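Local coordinates for protein E1 (Kluyveromyces marxianus, PDB 3VX6) that forms the N-terminal domain of Atg7, the E1-like enzyme that activates ATG12 and ATG8 for conjugation in autophagy, at residues 25-30 and 125-130. Residues are numbered along the deposited sequence; the frame is centred on the assembly and turned at random.
Sequences HELSRL and MISFAD
Leu27, on a turn of helix 21-33, stands off strand 123-130 with its CA 7.8 Å from Ala129 CA and 9.8 Å from Ser127 CA, so the turn sits nearer the Ala129 end, and no hydrogen bond of any kind crosses between the two segments. The close approaches are all made by one methyl group, CD2 of Leu27, reaching across to two strand residues that are two positions apart and so face the helix together. CB of Leu27 already points at the strand, and chi1 of 173° (CG anti to the backbone N) together with chi2 of 53° brings CD2 forward as the leading methyl. It lies 3.7 Å from Ser127 OG and 4.2 Å from Ala129 CB, the second a plain apolar touch. All three residues are buried. The hydroxyl of Ser127 is not left without a polar partner beneath the leucine: OG is hydrogen-bonded to Asn85 OD1 on the adjoining strand 78-86, so the methyl packs against an oxygen already engaged within the sheet. Leu83 of that strand touches both Leu27 and Ser127, as well as Met125, a looser neighbour of the helix, and Phe136 of strand 135-144 touches Ala129, which widens the apolar floor under the helix. Phe128, between the two contact residues, points away and packs on helix 89-94 across the sheet. This is plain helix-on-sheet packing in the ATG7 N-terminal region: helix 21-33 lies over one face of the mixed sheet, helix 89-94 over the other, an alpha/beta layering with strand 123-130 between them.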
loop_
_atom_site.group_PDB
_atom_site.type_symbol
_atom_site.label_atom_id
_atom_site.label_comp_id
_atom_site.label_asym_id
_atom_site.label_seq_id
_atom_site.Cartn_x
_atom_site.Cartn_y
_atom_site.Cartn_z
ATOM N N HIS A 25 0.678 -3.070 -22.580
ATOM C CA HIS A 25 0.020 -3.042 -23.860
ATOM C C HIS A 25 -1.023 -1.959 -23.680
ATOM O O HIS A 25 -1.176 -1.086 -24.522
ATOM C CB HIS A 25 -0.644 -4.388 -24.156
ATOM C CG HIS A 25 0.197 -5.307 -24.994
ATOM N ND1 HIS A 25 1.497 -5.635 -24.671
ATOM C CD2 HIS A 25 -0.089 -5.980 -26.134
ATOM C CE1 HIS A 25 1.978 -6.471 -25.574
ATOM N NE2 HIS A 25 1.037 -6.697 -26.473
ATOM N N GLU A 26 -1.719 -2.005 -22.553
ATOM C CA GLU A 26 -2.744 -1.018 -22.264
ATOM C C GLU A 26 -2.086 0.330 -21.993
ATOM O O GLU A 26 -2.594 1.366 -22.411
ATOM C CB GLU A 26 -3.585 -1.457 -21.059
ATOM C CG GLU A 26 -4.710 -0.495 -20.669
ATOM C CD GLU A 26 -5.759 -0.292 -21.764
ATOM O OE1 GLU A 26 -5.655 -0.930 -22.838
ATOM O OE2 GLU A 26 -6.694 0.511 -21.543
ATOM N N LEU A 27 -0.957 0.321 -21.293
ATOM C CA LEU A 27 -0.264 1.569 -21.012
ATOM C C LEU A 27 0.088 2.148 -22.355
ATOM O O LEU A 27 -0.107 3.334 -22.597
ATOM C CB LEU A 27 1.018 1.338 -20.203
ATOM C CG LEU A 27 1.907 2.574 -20.008
ATOM C CD1 LEU A 27 1.093 3.716 -19.423
ATOM C CD2 LEU A 27 3.066 2.233 -19.100
ATOM N N SER A 28 0.607 1.297 -23.232
ATOM C CA SER A 28 0.976 1.728 -24.571
ATOM C C SER A 28 -0.251 2.339 -25.223
ATOM O O SER A 28 -0.212 3.472 -25.695
ATOM C CB SER A 28 1.462 0.539 -25.398
ATOM O OG SER A 28 2.665 0.003 -24.875
ATOM N N ARG A 29 -1.344 1.586 -25.236
ATOM C CA ARG A 29 -2.584 2.064 -25.824
ATOM C C ARG A 29 -2.943 3.419 -25.216
ATOM O O ARG A 29 -3.121 4.404 -25.935
ATOM C CB ARG A 29 -3.713 1.049 -25.581
ATOM C CG ARG A 29 -3.493 -0.315 -26.252
ATOM C CD ARG A 29 -4.270 -1.427 -25.548
ATOM N NE ARG A 29 -3.639 -2.732 -25.750
ATOM C CZ ARG A 29 -3.821 -3.791 -24.962
ATOM N NH1 ARG A 29 -4.624 -3.712 -23.906
ATOM N NH2 ARG A 29 -3.191 -4.932 -25.225
ATOM N N LEU A 30 -3.028 3.475 -23.893
ATOM C CA LEU A 30 -3.372 4.716 -23.217
ATOM C C LEU A 30 -2.378 5.837 -23.489
ATOM O O LEU A 30 -2.776 6.992 -23.662
ATOM C CB LEU A 30 -3.491 4.483 -21.712
ATOM C CG LEU A 30 -4.766 3.780 -21.238
ATOM C CD1 LEU A 30 -4.657 3.521 -19.756
ATOM C CD2 LEU A 30 -5.986 4.631 -21.534
ATOM N N MET A 125 3.485 3.811 -9.397
ATOM C CA MET A 125 4.370 3.157 -10.330
ATOM C C MET A 125 4.996 4.199 -11.226
ATOM O O MET A 125 4.313 5.083 -11.702
ATOM C CB MET A 125 3.580 2.154 -11.176
ATOM C CG MET A 125 4.420 1.387 -12.167
ATOM S SD MET A 125 3.435 0.253 -13.152
ATOM C CE MET A 125 4.204 0.504 -14.746
ATOM N N ILE A 126 6.303 4.137 -11.406
ATOM C CA ILE A 126 6.938 5.058 -12.327
ATOM C C ILE A 126 7.366 4.123 -13.435
ATOM O O ILE A 126 7.672 2.954 -13.191
ATOM C CB ILE A 126 8.166 5.790 -11.740
ATOM C CG1 ILE A 126 9.162 4.784 -11.152
ATOM C CG2 ILE A 126 7.695 6.838 -10.732
ATOM C CD1 ILE A 126 10.497 5.392 -10.725
ATOM N N SER A 127 7.360 4.607 -14.661
ATOM C CA SER A 127 7.731 3.739 -15.756
ATOM C C SER A 127 8.180 4.513 -16.963
ATOM O O SER A 127 8.082 5.737 -17.025
ATOM C CB SER A 127 6.547 2.840 -16.147
ATOM O OG SER A 127 5.434 3.592 -16.618
ATOM N N PHE A 128 8.710 3.766 -17.912
ATOM C CA PHE A 128 9.151 4.311 -19.165
ATOM C C PHE A 128 8.776 3.248 -20.151
ATOM O O PHE A 128 9.325 2.141 -20.134
ATOM C CB PHE A 128 10.655 4.518 -19.216
ATOM C CG PHE A 128 11.138 4.919 -20.576
ATOM C CD1 PHE A 128 12.179 4.231 -21.196
ATOM C CD2 PHE A 128 10.521 5.968 -21.260
ATOM C CE1 PHE A 128 12.596 4.579 -22.470
ATOM C CE2 PHE A 128 10.932 6.320 -22.532
ATOM C CZ PHE A 128 11.974 5.623 -23.140
ATOM N N ALA A 129 7.799 3.568 -20.982
ATOM C CA ALA A 129 7.357 2.636 -21.990
ATOM C C ALA A 129 8.093 3.043 -23.249
ATOM O O ALA A 129 7.798 4.083 -23.848
ATOM C CB ALA A 129 5.854 2.737 -22.183
ATOM N N ASP A 130 9.094 2.245 -23.609
ATOM C CA ASP A 130 9.876 2.498 -24.811
ATOM C C ASP A 130 9.138 1.824 -25.953
ATOM O O ASP A 130 9.445 0.699 -26.336
ATOM C CB ASP A 130 11.278 1.908 -24.682
ATOM C CG ASP A 130 12.145 2.222 -25.878
ATOM O OD1 ASP A 130 13.341 1.852 -25.859
ATOM O OD2 ASP A 130 11.625 2.842 -26.837
#